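Local coordinates for uncharacterized protein DUF1234 (Pectobacterium atrosepticum SCRI1043, PDB 3BDV), which is of unknown specificity but, as a member of the serine hydrolase family with the alpha/beta-hydrolase fold, probably acts as a hydrolase, at residues E97-V102 with L124-L129; P107-R112 with P137-T142. All coordinates share one frame; numbering follows the deposited sequence.

Contact 1: residues E97-V102 with L124-L129; sequences EGIAGV and LSVPTL
V102 and T128 lie side by side on neighbouring parallel strands, their side chains pointing the same way from the sheet. V102 N donates to P127 O at 3.0 Å, in the carbonyl plane, and V102 O receives L129 N at 3.0 Å with a nearly straight bond (164° at the hydrogen). Both backbone polar atoms of V102 thus straddle T128, as a parallel bridge requires, and T128 CA adds a CA-H...O contact to V102 O. From CB of V102 the two methyls part, in the conformer described. CG1, anti to the carbonyl carbon (chi1 -61°), runs toward V126 and comes 4.3 Å from V126 CG2. CG2 turns to T128, 3.4 Å from T128 OG1 and 3.6 Å from T128 CG2, while L124 CD1 closes in at 4.0 Å from V102 CG2. The bridge joins strands 99-105 and 128-132 of the parallel sheet of an alpha/beta-hydrolase fold, and helix 83-93 packs on this face, with V92 against V102 and C89 against L124. The hydroxyl of T128 is turned back along its own segment: OG1 bonds V126 O from above the carbonyl plane, which holds the hydroxyl in place beside CG2 of V102. Ahead of the bridge V126 CG1 rests on I99 O, and the ring of P127 brings CD to 3.4 Å from A100 O.

Contact 2: residues P107-R112 with P137-T142; sequences PAEPMR and PLMSFT
M139, a selenomethionine, reaches across to P107, A108 and E109 and loses more surface here than any other residue of the two segments. Its CG is anti to the backbone N (chi1 179°), and CB and CG lie over P107 O, with CB at 3.2 Å; the chain then bends at chi2 and chi3. The bends bring the terminal CE against the carbonyl oxygens of both P107 and A108, and to 4.1 Å from P107 CG. SE passes the side chain of E109 at about a right angle, 3.6 Å from E109 OE1. L138, next in buried surface, works through its backbone as well: its O accepts E109 N at 3.0 Å, close to linear at the hydrogen (167°) although the donor is tilted 31° from the carbonyl plane, while its CB packs on A108 CB. These two loops follow strands 99-105 and 128-132 of the alpha/beta-hydrolase sheet, and the side chain of L138 also touches S82, in what is probably the nucleophile elbow. The carboxylate of E109 has several partners. OE1 takes a water at 2.8 Å that in turn accepts S140 N, and it forms a salt bridge with R143; OE2 is bonded by W147 NE1. S140 is the N-cap of helix 141-151, its OG bonded to R143 N. R112 brings CG to 3.7 Å from L138 O, and a second water links R112 NH1 to that oxygen, through a weak bond at the L138 end.

In the fold
Contacts 1 and 2 lie in the same alpha/beta-hydrolase domain, their centres 21 Å apart and their nearest atoms about 7 Å apart, without touching. Along the chain their segments alternate: 97-102, 107-112, 124-129, 137-142. Strands 99-105 and 128-132, neighbours in the parallel sheet, begin in contact 1, and the loops that follow them meet again in contact 2. The same two chain sections are therefore joined twice, first where the strands start and again beyond their ends. Helix 141-151 comes after strand 128-132 and starts within contact 2. That contact is the one whose L138 touches the probable nucleophile elbow, which places it at the likely catalytic end of the sheet.

Contact 1: residues E97-V102 with L124-L129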
# COMPACT_ATOMS: atom_id res chain seq x y z
N GLU A 97 14.16 -8.77 -0.73
CA GLU A 97 14.77 -8.24 0.49
C GLU A 97 14.54 -6.74 0.62
O GLU A 97 14.20 -6.07 -0.37
CB GLU A 97 16.29 -8.50 0.47
CG GLU A 97 16.71 -9.95 0.71
CD GLU A 97 17.66 -10.09 1.91
OE1 GLU A 97 18.85 -9.70 1.80
OE2 GLU A 97 17.21 -10.59 2.96
N GLY A 98 14.73 -6.23 1.83
CA GLY A 98 14.77 -4.80 2.12
C GLY A 98 13.41 -4.19 2.36
O GLY A 98 13.25 -2.97 2.22
N ILE A 99 12.43 -5.03 2.66
CA ILE A 99 11.08 -4.59 3.02
C ILE A 99 10.71 -4.78 4.51
O ILE A 99 10.59 -5.89 4.99
CB ILE A 99 10.01 -5.24 2.06
CG1 ILE A 99 10.36 -4.92 0.59
CG2 ILE A 99 8.59 -4.80 2.46
CD1 ILE A 99 9.67 -5.82 -0.52
N ALA A 100 10.42 -3.66 5.18
CA ALA A 100 10.10 -3.64 6.63
C ALA A 100 8.65 -4.02 6.85
O ALA A 100 8.34 -4.67 7.86
CB ALA A 100 10.35 -2.24 7.21
N GLY A 101 7.78 -3.62 5.93
CA GLY A 101 6.33 -3.82 6.08
C GLY A 101 5.60 -3.46 4.82
O GLY A 101 6.18 -2.84 3.90
N VAL A 102 4.34 -3.87 4.73
CA VAL A 102 3.52 -3.48 3.59
C VAL A 102 2.15 -3.08 4.08
O VAL A 102 1.61 -3.62 5.04
CB VAL A 102 3.44 -4.56 2.47
CG1 VAL A 102 4.82 -4.89 1.88
CG2 VAL A 102 2.74 -5.80 2.96
N LEU A 124 2.53 -13.44 4.57
CA LEU A 124 3.56 -12.57 4.06
C LEU A 124 4.70 -12.61 5.11
O LEU A 124 4.47 -12.66 6.32
CB LEU A 124 3.07 -11.15 3.86
CG LEU A 124 1.99 -11.03 2.76
CD1 LEU A 124 1.52 -9.61 2.60
CD2 LEU A 124 2.53 -11.57 1.46
N SER A 125 5.92 -12.59 4.64
CA SER A 125 7.04 -12.75 5.55
C SER A 125 7.28 -11.48 6.37
O SER A 125 8.17 -11.46 7.21
CB SER A 125 8.29 -13.11 4.75
OG SER A 125 8.60 -12.06 3.83
N VAL A 126 6.52 -10.41 6.12
CA VAL A 126 6.75 -9.14 6.82
C VAL A 126 5.46 -8.64 7.40
O VAL A 126 4.38 -9.01 6.91
CB VAL A 126 7.26 -8.06 5.88
CG1 VAL A 126 8.57 -8.52 5.25
CG2 VAL A 126 6.20 -7.76 4.80
N PRO A 127 5.55 -7.77 8.41
CA PRO A 127 4.34 -7.15 8.93
C PRO A 127 3.51 -6.44 7.87
O PRO A 127 4.04 -5.67 7.05
CB PRO A 127 4.89 -6.16 9.99
CG PRO A 127 6.19 -6.79 10.41
CD PRO A 127 6.75 -7.37 9.17
N THR A 128 2.20 -6.71 7.92
CA THR A 128 1.23 -6.25 6.93
C THR A 128 -0.04 -5.66 7.57
O THR A 128 -0.60 -6.19 8.53
CB THR A 128 0.88 -7.44 6.00
OG1 THR A 128 2.11 -7.98 5.44
CG2 THR A 128 -0.06 -7.08 4.88
N LEU A 129 -0.50 -4.56 7.00
CA LEU A 129 -1.74 -3.93 7.35
C LEU A 129 -2.61 -3.84 6.07
O LEU A 129 -2.14 -3.35 5.05
CB LEU A 129 -1.42 -2.54 7.84
CG LEU A 129 -2.35 -1.71 8.66
CD1 LEU A 129 -2.63 -2.41 9.98
CD2 LEU A 129 -1.62 -0.34 8.81

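Contact 2: residues P107-R112 with P137-T142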
# COMPACT_ATOMS: atom_id res chain seq x y z
N PRO A 107 -6.88 -3.91 -1.57
CA PRO A 107 -6.32 -4.90 -2.48
C PRO A 107 -7.45 -5.47 -3.32
O PRO A 107 -8.55 -5.68 -2.81
CB PRO A 107 -5.75 -5.96 -1.54
CG PRO A 107 -6.51 -5.89 -0.41
CD PRO A 107 -6.84 -4.42 -0.19
N ALA A 108 -7.19 -5.69 -4.60
CA ALA A 108 -8.20 -6.28 -5.46
C ALA A 108 -8.21 -7.82 -5.29
O ALA A 108 -7.18 -8.42 -5.04
CB ALA A 108 -7.94 -5.87 -6.91
N GLU A 109 -9.37 -8.44 -5.50
CA GLU A 109 -9.46 -9.88 -5.64
C GLU A 109 -8.60 -10.28 -6.85
O GLU A 109 -8.79 -9.76 -7.95
CB GLU A 109 -10.94 -10.26 -5.84
CG GLU A 109 -11.22 -11.72 -5.93
CD GLU A 109 -11.04 -12.44 -4.62
OE1 GLU A 109 -11.82 -12.16 -3.68
OE2 GLU A 109 -10.15 -13.29 -4.53
N PRO A 110 -7.63 -11.18 -6.63
CA PRO A 110 -6.77 -11.54 -7.78
C PRO A 110 -7.45 -11.97 -9.10
O PRO A 110 -6.99 -11.64 -10.21
CB PRO A 110 -5.90 -12.63 -7.19
CG PRO A 110 -5.79 -12.27 -5.77
CD PRO A 110 -7.12 -11.77 -5.38
N MSE A 111 -8.59 -12.61 -9.00
CA MSE A 111 -9.29 -13.04 -10.19
C MSE A 111 -9.71 -11.88 -11.07
O MSE A 111 -9.77 -12.04 -12.30
CB MSE A 111 -10.49 -13.92 -9.81
CG MSE A 111 -11.40 -14.39 -10.96
SE MSE A 111 -10.61 -15.95 -11.69
CE MSE A 111 -11.04 -17.22 -10.24
N ARG A 112 -10.02 -10.71 -10.49
CA ARG A 112 -10.45 -9.58 -11.28
C ARG A 112 -9.42 -9.17 -12.30
O ARG A 112 -9.76 -8.53 -13.26
CB ARG A 112 -10.72 -8.37 -10.39
CG ARG A 112 -11.79 -8.58 -9.33
CD ARG A 112 -13.17 -8.66 -9.88
NE ARG A 112 -13.53 -9.93 -10.46
CZ ARG A 112 -13.85 -11.01 -9.77
NH1 ARG A 112 -13.84 -11.00 -8.43
NH2 ARG A 112 -14.24 -12.11 -10.41
N PRO A 137 -15.84 -2.23 -5.52
CA PRO A 137 -16.22 -3.17 -6.61
C PRO A 137 -15.26 -4.31 -6.86
O PRO A 137 -15.67 -5.33 -7.42
CB PRO A 137 -16.32 -2.24 -7.82
CG PRO A 137 -16.80 -0.95 -7.22
CD PRO A 137 -15.93 -0.83 -6.00
N LEU A 138 -14.00 -4.15 -6.49
CA LEU A 138 -13.00 -5.16 -6.85
C LEU A 138 -12.71 -6.13 -5.73
O LEU A 138 -12.01 -7.09 -5.98
CB LEU A 138 -11.70 -4.50 -7.34
CG LEU A 138 -11.88 -3.62 -8.57
CD1 LEU A 138 -10.57 -3.21 -9.20
CD2 LEU A 138 -12.86 -4.33 -9.55
N MSE A 139 -13.27 -5.94 -4.54
CA MSE A 139 -13.02 -6.85 -3.43
C MSE A 139 -14.14 -6.81 -2.40
O MSE A 139 -14.41 -5.76 -1.82
CB MSE A 139 -11.65 -6.53 -2.77
CG MSE A 139 -11.27 -7.40 -1.58
SE MSE A 139 -10.72 -9.17 -1.98
CE MSE A 139 -8.76 -8.91 -2.09
N SER A 140 -14.83 -7.93 -2.20
CA SER A 140 -15.89 -7.95 -1.17
C SER A 140 -15.22 -7.91 0.19
O SER A 140 -14.07 -8.36 0.34
CB SER A 140 -16.79 -9.20 -1.22
OG SER A 140 -16.11 -10.39 -0.91
N PHE A 141 -15.93 -7.40 1.18
CA PHE A 141 -15.36 -7.37 2.52
C PHE A 141 -15.03 -8.75 3.08
O PHE A 141 -13.99 -8.96 3.70
CB PHE A 141 -16.26 -6.60 3.48
CG PHE A 141 -15.64 -6.43 4.82
CD1 PHE A 141 -14.64 -5.50 5.00
CD2 PHE A 141 -16.00 -7.24 5.89
CE1 PHE A 141 -14.01 -5.35 6.24
CE2 PHE A 141 -15.38 -7.11 7.12
CZ PHE A 141 -14.39 -6.17 7.30
N THR A 142 -15.90 -9.74 2.83
CA THR A 142 -15.65 -11.06 3.40
C THR A 142 -14.42 -11.67 2.75
O THR A 142 -13.66 -12.36 3.42
CB THR A 142 -16.90 -11.96 3.40
OG1 THR A 142 -17.35 -12.14 2.07
CG2 THR A 142 -18.02 -11.30 4.22
O HOH W 1 -13.92 -10.39 -3.87
O HOH W 2 -13.96 -9.00 -6.35